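Local coordinates for protein putative peptidase (PDB 3CE2) that probably acts as a zinc-dependent oligopeptidase of the M3B family, hydrolysing a variety of small bioactive peptides, at residues 252-257 with 530-535; 328-333 with 362-367; 480-485 with 490-495. All coordinates share one frame; numbering follows the deposited sequence.

Contact 1 of 3, residues 252-257 with 530-535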
loop_
_atom_site.group_PDB
_atom_site.type_symbol
_atom_site.label_atom_id
_atom_site.label_comp_id
_atom_site.label_asym_id
_atom_site.label_seq_id
_atom_site.Cartn_x
_atom_site.Cartn_y
_atom_site.Cartn_z
ATOM N N GLN A 252 -20.684 -12.710 0.977
ATOM C CA GLN A 252 -21.363 -13.550 1.959
ATOM C C GLN A 252 -20.326 -14.216 2.854
ATOM O O GLN A 252 -20.585 -14.506 4.018
ATOM C CB GLN A 252 -22.232 -14.622 1.296
ATOM C CG GLN A 252 -23.632 -14.167 0.845
ATOM C CD GLN A 252 -24.470 -13.497 1.969
ATOM O OE1 GLN A 252 -24.539 -13.975 3.126
ATOM N NE2 GLN A 252 -25.118 -12.393 1.619
ATOM N N ALA A 253 -19.139 -14.457 2.320
ATOM C CA ALA A 253 -18.059 -14.965 3.153
ATOM C C ALA A 253 -17.755 -13.975 4.285
ATOM O O ALA A 253 -17.694 -14.358 5.451
ATOM C CB ALA A 253 -16.831 -15.235 2.325
ATOM N N HIS A 254 -17.596 -12.700 3.946
ATOM C CA HIS A 254 -17.322 -11.709 4.968
ATOM C C HIS A 254 -18.446 -11.650 5.976
ATOM O O HIS A 254 -18.196 -11.558 7.179
ATOM C CB HIS A 254 -17.077 -10.334 4.365
ATOM C CG HIS A 254 -15.896 -10.298 3.462
ATOM N ND1 HIS A 254 -15.777 -9.398 2.428
ATOM C CD2 HIS A 254 -14.798 -11.084 3.410
ATOM C CE1 HIS A 254 -14.643 -9.620 1.789
ATOM N NE2 HIS A 254 -14.031 -10.642 2.362
ATOM N N VAL A 255 -19.682 -11.735 5.495
ATOM C CA VAL A 255 -20.841 -11.730 6.395
ATOM C C VAL A 255 -20.812 -12.917 7.342
ATOM O O VAL A 255 -21.135 -12.793 8.508
ATOM C CB VAL A 255 -22.140 -11.734 5.621
ATOM C CG1 VAL A 255 -23.330 -11.845 6.566
ATOM C CG2 VAL A 255 -22.228 -10.479 4.782
ATOM N N PHE A 256 -20.397 -14.066 6.835
ATOM C CA PHE A 256 -20.307 -15.251 7.662
ATOM C C PHE A 256 -19.311 -15.032 8.786
ATOM O O PHE A 256 -19.634 -15.255 9.947
ATOM C CB PHE A 256 -19.916 -16.451 6.806
ATOM C CG PHE A 256 -19.269 -17.577 7.570
ATOM C CD1 PHE A 256 -20.036 -18.474 8.306
ATOM C CD2 PHE A 256 -17.897 -17.769 7.512
ATOM C CE1 PHE A 256 -19.452 -19.529 8.975
ATOM C CE2 PHE A 256 -17.296 -18.826 8.180
ATOM C CZ PHE A 256 -18.079 -19.699 8.919
ATOM N N TYR A 257 -18.107 -14.590 8.444
ATOM C CA TYR A 257 -17.067 -14.379 9.446
ATOM C C TYR A 257 -17.427 -13.253 10.426
ATOM O O TYR A 257 -17.187 -13.364 11.620
ATOM C CB TYR A 257 -15.746 -14.035 8.774
ATOM C CG TYR A 257 -14.914 -15.196 8.227
ATOM C CD1 TYR A 257 -14.443 -16.210 9.069
ATOM C CD2 TYR A 257 -14.534 -15.235 6.874
ATOM C CE1 TYR A 257 -13.639 -17.243 8.575
ATOM C CE2 TYR A 257 -13.732 -16.269 6.370
ATOM C CZ TYR A 257 -13.288 -17.268 7.224
ATOM O OH TYR A 257 -12.488 -18.296 6.733
ATOM N N TYR A 530 -9.123 -6.915 -3.752
ATOM C CA TYR A 530 -9.588 -5.559 -3.421
ATOM C C TYR A 530 -10.793 -5.598 -2.533
ATOM O O TYR A 530 -11.412 -4.584 -2.278
ATOM C CB TYR A 530 -9.876 -4.712 -4.654
ATOM C CG TYR A 530 -8.598 -4.396 -5.328
ATOM C CD1 TYR A 530 -7.652 -3.623 -4.693
ATOM C CD2 TYR A 530 -8.295 -4.942 -6.559
ATOM C CE1 TYR A 530 -6.461 -3.366 -5.269
ATOM C CE2 TYR A 530 -7.107 -4.694 -7.154
ATOM C CZ TYR A 530 -6.182 -3.908 -6.504
ATOM O OH TYR A 530 -4.970 -3.656 -7.104
ATOM N N TYR A 531 -11.110 -6.771 -2.017
ATOM C CA TYR A 531 -12.157 -6.822 -1.024
ATOM C C TYR A 531 -11.687 -7.100 0.433
ATOM O O TYR A 531 -10.549 -7.517 0.714
ATOM C CB TYR A 531 -13.332 -7.686 -1.517
ATOM C CG TYR A 531 -13.968 -7.090 -2.761
ATOM C CD1 TYR A 531 -15.175 -6.435 -2.683
ATOM C CD2 TYR A 531 -13.341 -7.131 -3.986
ATOM C CE1 TYR A 531 -15.774 -5.852 -3.799
ATOM C CE2 TYR A 531 -13.937 -6.555 -5.118
ATOM C CZ TYR A 531 -15.165 -5.916 -5.008
ATOM O OH TYR A 531 -15.807 -5.330 -6.081
ATOM N N ASN A 532 -12.607 -6.815 1.342
ATOM C CA ASN A 532 -12.323 -6.649 2.761
ATOM C C ASN A 532 -11.730 -5.278 3.103
ATOM O O ASN A 532 -10.764 -5.153 3.830
ATOM C CB ASN A 532 -11.516 -7.805 3.345
ATOM C CG ASN A 532 -11.963 -8.148 4.760
ATOM O OD1 ASN A 532 -13.158 -8.103 5.081
ATOM N ND2 ASN A 532 -11.004 -8.472 5.616
ATOM N N PHE A 533 -12.338 -4.250 2.540
ATOM C CA PHE A 533 -12.202 -2.921 3.062
ATOM C C PHE A 533 -10.774 -2.487 3.314
ATOM O O PHE A 533 -10.449 -2.036 4.409
ATOM C CB PHE A 533 -12.971 -2.821 4.370
ATOM C CG PHE A 533 -14.455 -2.946 4.207
ATOM C CD1 PHE A 533 -15.103 -4.133 4.528
ATOM C CD2 PHE A 533 -15.204 -1.874 3.735
ATOM C CE1 PHE A 533 -16.456 -4.253 4.373
ATOM C CE2 PHE A 533 -16.571 -1.982 3.594
ATOM C CZ PHE A 533 -17.197 -3.168 3.910
ATOM N N TYR A 534 -9.910 -2.597 2.323
ATOM C CA TYR A 534 -8.609 -2.019 2.543
ATOM C C TYR A 534 -8.341 -0.864 1.591
ATOM O O TYR A 534 -7.585 0.061 1.913
ATOM C CB TYR A 534 -7.504 -3.094 2.553
ATOM C CG TYR A 534 -6.897 -3.422 1.220
ATOM C CD1 TYR A 534 -5.777 -2.726 0.772
ATOM C CD2 TYR A 534 -7.414 -4.456 0.436
ATOM C CE1 TYR A 534 -5.186 -2.996 -0.452
ATOM C CE2 TYR A 534 -6.848 -4.791 -0.822
ATOM N N VAL A 535 -9.001 -0.901 0.439
ATOM C CA VAL A 535 -8.891 0.168 -0.552
ATOM C C VAL A 535 -9.062 1.614 -0.027
ATOM O O VAL A 535 -8.314 2.518 -0.432
ATOM C CB VAL A 535 -9.775 -0.123 -1.790
ATOM C CG1 VAL A 535 -10.162 1.127 -2.493
ATOM C CG2 VAL A 535 -9.030 -1.030 -2.754
#

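Contact 2 of 3, residues 328-333 with 362-367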
loop_
_atom_site.group_PDB
_atom_site.type_symbol
_atom_site.label_atom_id
_atom_site.label_comp_id
_atom_site.label_asym_id
_atom_site.label_seq_id
_atom_site.Cartn_x
_atom_site.Cartn_y
_atom_site.Cartn_z
ATOM N N TYR A 328 18.578 11.726 -16.860
ATOM C CA TYR A 328 19.313 12.126 -15.669
ATOM C C TYR A 328 20.335 11.067 -15.303
ATOM O O TYR A 328 20.002 9.883 -15.236
ATOM C CB TYR A 328 18.342 12.300 -14.496
ATOM C CG TYR A 328 17.319 13.412 -14.677
ATOM C CD1 TYR A 328 17.565 14.689 -14.165
ATOM C CD2 TYR A 328 16.108 13.195 -15.347
ATOM C CE1 TYR A 328 16.651 15.725 -14.319
ATOM C CE2 TYR A 328 15.183 14.234 -15.510
ATOM C CZ TYR A 328 15.470 15.498 -14.986
ATOM O OH TYR A 328 14.592 16.558 -15.112
ATOM N N THR A 329 21.576 11.473 -15.058
ATOM C CA THR A 329 22.518 10.544 -14.444
ATOM C C THR A 329 22.053 10.267 -13.017
ATOM O O THR A 329 21.227 10.997 -12.472
ATOM C CB THR A 329 23.962 11.105 -14.362
ATOM O OG1 THR A 329 23.963 12.325 -13.608
ATOM C CG2 THR A 329 24.532 11.350 -15.735
ATOM N N PHE A 330 22.590 9.227 -12.397
ATOM C CA PHE A 330 22.255 9.004 -11.020
ATOM C C PHE A 330 22.560 10.288 -10.251
ATOM O O PHE A 330 21.693 10.844 -9.571
ATOM C CB PHE A 330 23.007 7.817 -10.432
ATOM C CG PHE A 330 22.401 7.336 -9.150
ATOM C CD1 PHE A 330 21.246 6.549 -9.169
ATOM C CD2 PHE A 330 22.933 7.730 -7.926
ATOM C CE1 PHE A 330 20.661 6.130 -8.002
ATOM C CE2 PHE A 330 22.367 7.314 -6.757
ATOM C CZ PHE A 330 21.218 6.509 -6.789
ATOM N N GLN A 331 23.791 10.771 -10.399
ATOM C CA GLN A 331 24.214 12.000 -9.773
ATOM C C GLN A 331 23.157 13.056 -9.942
ATOM O O GLN A 331 22.728 13.668 -8.964
ATOM C CB GLN A 331 25.525 12.501 -10.368
ATOM C CG GLN A 331 26.241 13.513 -9.464
ATOM C CD GLN A 331 26.058 13.191 -7.972
ATOM O OE1 GLN A 331 26.423 12.108 -7.501
ATOM N NE2 GLN A 331 25.467 14.124 -7.234
ATOM N N GLU A 332 22.720 13.269 -11.177
ATOM C CA GLU A 332 21.745 14.321 -11.419
ATOM C C GLU A 332 20.433 14.051 -10.725
ATOM O O GLU A 332 19.781 14.973 -10.269
ATOM C CB GLU A 332 21.498 14.517 -12.904
ATOM C CG GLU A 332 22.460 15.468 -13.573
ATOM C CD GLU A 332 22.710 15.096 -15.032
ATOM O OE1 GLU A 332 22.028 14.172 -15.556
ATOM O OE2 GLU A 332 23.603 15.729 -15.646
ATOM N N ALA A 333 20.036 12.787 -10.649
ATOM C CA ALA A 333 18.784 12.451 -9.977
ATOM C C ALA A 333 18.882 12.909 -8.532
ATOM O O ALA A 333 18.007 13.612 -8.027
ATOM C CB ALA A 333 18.502 10.957 -10.057
ATOM N N VAL A 362 21.840 1.969 -1.556
ATOM C CA VAL A 362 21.252 1.761 -2.861
ATOM C C VAL A 362 21.983 0.769 -3.730
ATOM O O VAL A 362 23.167 0.918 -3.987
ATOM C CB VAL A 362 21.337 3.042 -3.658
ATOM C CG1 VAL A 362 20.160 3.133 -4.593
ATOM C CG2 VAL A 362 21.398 4.225 -2.714
ATOM N N ASP A 363 21.260 -0.218 -4.222
ATOM C CA ASP A 363 21.720 -0.951 -5.387
ATOM C C ASP A 363 21.175 -0.271 -6.651
ATOM O O ASP A 363 20.009 -0.428 -6.995
ATOM C CB ASP A 363 21.264 -2.397 -5.306
ATOM C CG ASP A 363 22.260 -3.340 -5.917
ATOM O OD1 ASP A 363 23.365 -3.497 -5.353
ATOM O OD2 ASP A 363 21.936 -3.917 -6.968
ATOM N N LYS A 364 22.015 0.478 -7.348
ATOM C CA LYS A 364 21.526 1.406 -8.383
ATOM C C LYS A 364 20.959 0.892 -9.712
ATOM O O LYS A 364 19.977 1.444 -10.220
ATOM C CB LYS A 364 22.618 2.421 -8.727
ATOM C CG LYS A 364 22.980 3.320 -7.576
ATOM C CD LYS A 364 24.050 4.298 -7.979
ATOM C CE LYS A 364 24.853 4.710 -6.796
ATOM N NZ LYS A 364 26.270 4.566 -7.166
ATOM N N TYR A 365 21.615 -0.094 -10.321
ATOM C CA TYR A 365 21.432 -0.323 -11.759
ATOM C C TYR A 365 21.031 -1.738 -12.123
ATOM O O TYR A 365 21.166 -2.658 -11.327
ATOM C CB TYR A 365 22.725 -0.013 -12.508
ATOM C CG TYR A 365 23.262 1.385 -12.406
ATOM C CD1 TYR A 365 22.538 2.475 -12.880
ATOM C CD2 TYR A 365 24.542 1.613 -11.913
ATOM C CE1 TYR A 365 23.065 3.788 -12.809
ATOM C CE2 TYR A 365 25.086 2.911 -11.842
ATOM C CZ TYR A 365 24.343 3.988 -12.289
ATOM O OH TYR A 365 24.876 5.259 -12.192
ATOM N N GLU A 366 20.585 -1.921 -13.361
ATOM C CA GLU A 366 20.207 -3.254 -13.825
ATOM C C GLU A 366 21.443 -4.107 -13.934
ATOM O O GLU A 366 22.497 -3.614 -14.313
ATOM C CB GLU A 366 19.523 -3.185 -15.194
ATOM C CG GLU A 366 18.021 -3.010 -15.119
ATOM C CD GLU A 366 17.405 -2.539 -16.434
ATOM O OE1 GLU A 366 18.165 -2.212 -17.374
ATOM O OE2 GLU A 366 16.158 -2.491 -16.523
ATOM N N ASN A 367 21.329 -5.381 -13.580
ATOM C CA ASN A 367 22.299 -6.353 -14.052
ATOM C C ASN A 367 21.594 -7.654 -14.377
ATOM O O ASN A 367 20.419 -7.838 -14.041
ATOM C CB ASN A 367 23.462 -6.552 -13.073
ATOM C CG ASN A 367 23.016 -7.065 -11.705
ATOM O OD1 ASN A 367 23.073 -6.330 -10.713
ATOM N ND2 ASN A 367 22.580 -8.321 -11.643
#

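Contact 3 of 3, residues 480-485 with 490-495. With ZN (zinc ion), chain B.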
loop_
_atom_site.group_PDB
_atom_site.type_symbol
_atom_site.label_atom_id
_atom_site.label_comp_id
_atom_site.label_asym_id
_atom_site.label_seq_id
_atom_site.Cartn_x
_atom_site.Cartn_y
_atom_site.Cartn_z
ATOM N N TYR A 480 -18.980 -0.675 0.473
ATOM C CA TYR A 480 -19.776 -0.468 1.646
ATOM C C TYR A 480 -21.234 -0.841 1.388
ATOM O O TYR A 480 -21.832 -1.583 2.170
ATOM C CB TYR A 480 -19.669 0.981 2.057
ATOM C CG TYR A 480 -20.496 1.313 3.252
ATOM C CD1 TYR A 480 -20.011 1.091 4.543
ATOM C CD2 TYR A 480 -21.769 1.855 3.102
ATOM C CE1 TYR A 480 -20.772 1.397 5.653
ATOM C CE2 TYR A 480 -22.539 2.161 4.196
ATOM C CZ TYR A 480 -22.035 1.940 5.467
ATOM O OH TYR A 480 -22.811 2.256 6.548
ATOM N N ASP A 481 -21.807 -0.331 0.294
ATOM C CA ASP A 481 -23.232 -0.584 -0.008
ATOM C C ASP A 481 -23.539 -2.050 -0.234
ATOM O O ASP A 481 -24.644 -2.493 0.045
ATOM C CB ASP A 481 -23.705 0.177 -1.245
ATOM C CG ASP A 481 -23.686 1.684 -1.059
ATOM O OD1 ASP A 481 -23.508 2.130 0.094
ATOM O OD2 ASP A 481 -23.840 2.429 -2.070
ATOM N N ILE A 482 -22.591 -2.810 -0.777
ATOM C CA ILE A 482 -22.916 -4.196 -1.128
ATOM C C ILE A 482 -22.828 -5.108 0.069
ATOM O O ILE A 482 -23.552 -6.091 0.153
ATOM C CB ILE A 482 -22.076 -4.765 -2.289
ATOM C CG1 ILE A 482 -20.622 -5.016 -1.854
ATOM C CG2 ILE A 482 -22.148 -3.871 -3.493
ATOM C CD1 ILE A 482 -19.767 -5.576 -2.969
ATOM N N HIS A 483 -21.934 -4.787 0.994
ATOM C CA HIS A 483 -21.863 -5.537 2.234
ATOM C C HIS A 483 -23.102 -5.221 3.047
ATOM O O HIS A 483 -23.712 -6.112 3.625
ATOM C CB HIS A 483 -20.640 -5.143 3.019
ATOM C CG HIS A 483 -19.401 -5.832 2.576
ATOM N ND1 HIS A 483 -18.545 -5.288 1.645
ATOM C CD2 HIS A 483 -18.870 -7.028 2.937
ATOM C CE1 HIS A 483 -17.533 -6.121 1.456
ATOM N NE2 HIS A 483 -17.707 -7.185 2.227
ATOM N N HIS A 484 -23.476 -3.946 3.081
ATOM C CA HIS A 484 -24.691 -3.561 3.761
ATOM C C HIS A 484 -25.849 -4.387 3.219
ATOM O O HIS A 484 -26.418 -5.203 3.931
ATOM C CB HIS A 484 -24.961 -2.069 3.597
ATOM C CG HIS A 484 -25.931 -1.528 4.597
ATOM N ND1 HIS A 484 -26.998 -0.728 4.247
ATOM C CD2 HIS A 484 -26.004 -1.684 5.941
ATOM C CE1 HIS A 484 -27.679 -0.404 5.332
ATOM N NE2 HIS A 484 -27.096 -0.971 6.374
ATOM N N ALA A 485 -26.182 -4.184 1.953
ATOM C CA ALA A 485 -27.210 -4.970 1.290
ATOM C C ALA A 485 -27.146 -6.459 1.686
ATOM O O ALA A 485 -28.135 -7.043 2.148
ATOM C CB ALA A 485 -27.088 -4.811 -0.207
ATOM N N VAL A 490 -30.319 -9.096 1.232
ATOM C CA VAL A 490 -30.495 -8.786 -0.195
ATOM C C VAL A 490 -29.442 -9.534 -1.015
ATOM O O VAL A 490 -28.257 -9.526 -0.657
ATOM C CB VAL A 490 -30.368 -7.268 -0.480
ATOM C CG1 VAL A 490 -30.518 -6.974 -1.954
ATOM C CG2 VAL A 490 -31.398 -6.488 0.300
ATOM N N PRO A 491 -29.859 -10.187 -2.121
ATOM C CA PRO A 491 -28.896 -10.987 -2.881
ATOM C C PRO A 491 -28.302 -10.151 -4.005
ATOM O O PRO A 491 -29.002 -9.375 -4.666
ATOM C CB PRO A 491 -29.755 -12.131 -3.432
ATOM C CG PRO A 491 -31.183 -11.546 -3.494
ATOM C CD PRO A 491 -31.194 -10.221 -2.749
ATOM N N LEU A 492 -27.004 -10.298 -4.196
ATOM C CA LEU A 492 -26.276 -9.402 -5.049
ATOM C C LEU A 492 -26.323 -9.869 -6.499
ATOM O O LEU A 492 -25.359 -10.424 -7.024
ATOM C CB LEU A 492 -24.833 -9.261 -4.545
ATOM C CG LEU A 492 -24.614 -8.751 -3.105
ATOM C CD1 LEU A 492 -23.105 -8.603 -2.745
ATOM C CD2 LEU A 492 -25.385 -7.444 -2.800
ATOM N N THR A 493 -27.448 -9.640 -7.158
ATOM C CA THR A 493 -27.566 -10.030 -8.552
ATOM C C THR A 493 -26.802 -9.073 -9.466
ATOM O O THR A 493 -26.494 -7.943 -9.090
ATOM C CB THR A 493 -29.025 -10.048 -8.978
ATOM O OG1 THR A 493 -29.560 -8.722 -8.894
ATOM C CG2 THR A 493 -29.824 -10.985 -8.070
ATOM N N GLU A 494 -26.492 -9.512 -10.675
ATOM C CA GLU A 494 -25.872 -8.596 -11.600
ATOM C C GLU A 494 -26.728 -7.341 -11.751
ATOM O O GLU A 494 -26.194 -6.259 -11.935
ATOM C CB GLU A 494 -25.593 -9.248 -12.964
ATOM C CG GLU A 494 -26.627 -8.984 -14.068
ATOM C CD GLU A 494 -26.450 -7.631 -14.796
ATOM O OE1 GLU A 494 -25.384 -6.961 -14.667
ATOM O OE2 GLU A 494 -27.404 -7.244 -15.515
ATOM N N GLU A 495 -28.051 -7.478 -11.687
ATOM C CA GLU A 495 -28.912 -6.320 -11.910
ATOM C C GLU A 495 -28.666 -5.317 -10.787
ATOM O O GLU A 495 -28.537 -4.113 -11.018
ATOM C CB GLU A 495 -30.395 -6.706 -11.961
ATOM C CG GLU A 495 -31.244 -5.712 -12.782
ATOM C CD GLU A 495 -32.526 -5.239 -12.063
ATOM O OE1 GLU A 495 -33.473 -6.049 -11.909
ATOM O OE2 GLU A 495 -32.593 -4.042 -11.667
HETATM ZN ZN ZN B . -29.591 -1.028 7.027
HETATM O O HOH W 1 -28.270 -2.242 8.307
#

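Contact 1 of 3, residues 252-257 with 530-535
Helix 240-260 of the M3 peptidase fold meets the loop that precedes helix 536-553 through one inward-facing side chain, His-254, which presents its ring to Tyr-531 and Asn-532. The imidazole is approached in two ways. Over one face sits OD1 of Asn-532, 3.7 Å above the plane of the His-254 ring and close to its centre, while CB of Tyr-531 lies at the edge, near the ring plane and 4.0 Å from CE1 of His-254. The same CE1 carbon comes within 3.5 Å of the backbone N of Asn-532. No polar bond joins the two segments, so this is packing of an aromatic ring against backbone, a CB and an amide oxygen. CB of Asn-532, 3.9 Å from NE2 of His-254, completes the contact, and the ring and amide planes are inclined by 36°.

His-254 reaches across because its CG stands anti to its own carbonyl carbon (chi1 -62°), which carries the ring outward from the helix toward the loop. Asn-532 and Phe-533 both have positive phi, and the bend they make turns the chain sharply beside the ring. In M3 relatives such as thimet oligopeptidase, this loop before the following helix carries tyrosines that face the substrate cleft; the tyrosine-rich sequence here is consistent with a similar role.

A probable hydrogen bond between ND1 of His-254 and NE2 of His-483 on helix 451-487, whose ring also meets that of His-254, helps to fix the rotation of the imidazole. Helix 451-487 holds the loop as well: the backbone N of Phe-533 is bonded to OE2 of Glu-479, and the Tyr-531 ring turns away from His-254 to pack on Phe-478.

Contact 2 of 3, residues 328-333 with 362-367
Phe-330 and Lys-364 meet at about a right angle, the lysine chain passing over one face of the phenyl ring. CD of Lys-364 is 3.5 Å from the centroid of the Phe-330 ring and only 5° off its normal, a CH-pi contact placed almost exactly over the centre. The neighbouring methylenes lie over different parts of the ring: CG of Lys-364 is 3.7 Å from CE1 of Phe-330, whereas CE of Lys-364 lies 3.6 Å from CE2 of Phe-330. The ammonium group beyond them bends off the axis, and NZ of Lys-364, 5.1 Å from the centroid of the Phe-330 ring, can offer at most a weak cation-pi attraction; its firmer partner is the backbone O of Gln-21.

With CG of Phe-330 anti to the backbone N (chi1 -164°), the ring projects from the first turn of its helix toward the other segment. Its root and far end touch different residues: OH of Tyr-365 is 3.6 Å from CB of Phe-330, and CG1 of Val-362 is 4.2 Å from CZ of Phe-330. Within its own segment the lysine also lays CB over the centre of the Tyr-365 ring, so one aliphatic chain covers two aromatic faces. Tyr-390 meets the phenyl ring edge-to-face.

The turn that bears Phe-330 is set by reciprocal bonds, Glu-332 N to Thr-329 OG1 (2.9 Å) and Thr-329 N to Glu-332 OE1 (2.8 Å). This is the capping box of a helix N-terminus, here starting helix 330-340 where it docks against segment 362-367, which includes an outer strand of the small mixed sheet.

Contact 3 of 3, residues 480-485 with 490-495
CG of Leu-492 stands anti to its carbonyl carbon (chi1 -58°) and CD1 anti to CA (chi2 -178°), so the two methyls diverge, CD1 toward Ile-482 and CD2 toward the Ile-482 carbonyl and Ala-485. The setting is an alpha-alpha hairpin: helix 451-487 ends, the chain turns, and helix 494-509 packs back on it. CD1 of Leu-492 lies 4.0 Å from CB of Ile-482, while CD2 of Leu-492 is 3.7 Å from O of Ile-482 and 4.1 Å from CB of Ala-485. That same CB of Ala-485 meets CB of Val-490 at 4.1 Å, so the alanine is embraced by two branched side chains. One weak, bent hydrogen bond crosses the turn, from Val-490 N to Ala-485 O (3.1 Å, 128° at the hydrogen).

Leu-492 is the centre of an inverse gamma turn, closed by Thr-493 N to Pro-491 O (2.9 Å); Thr-493 becomes the N-cap of the next helix. Pointing elsewhere from the first helix, His-484 binds a zinc ion together with His-488, one turn later, and a water; this metal is separate from the one bound by His-402, His-406 and Glu-430. NE2 of His-484 lies 2.6 Å from zinc, long for such a bond.

All three contacts belong to the M3 peptidase portion of the chain, but occupy two regions of it. Contacts 1 and 3 are neighbours, with centres about 12 Å apart, and touch where helix 451-487, which carries segment 480-485, packs on both segments of contact 1, His-483 and Tyr-480 meeting Phe-533. Contact 2 lies on the opposite side of the chain's centre, about 41 Å from contact 1 and about 49 Å from contact 3, centre to centre. Along the chain, contact 1 closes a long loop that encloses contact 2 first and contact 3 afterwards. Helix 394-416, bearing the HExxH histidines, follows contact 2 and precedes contact 3, so the zinc-binding core is built inside that loop.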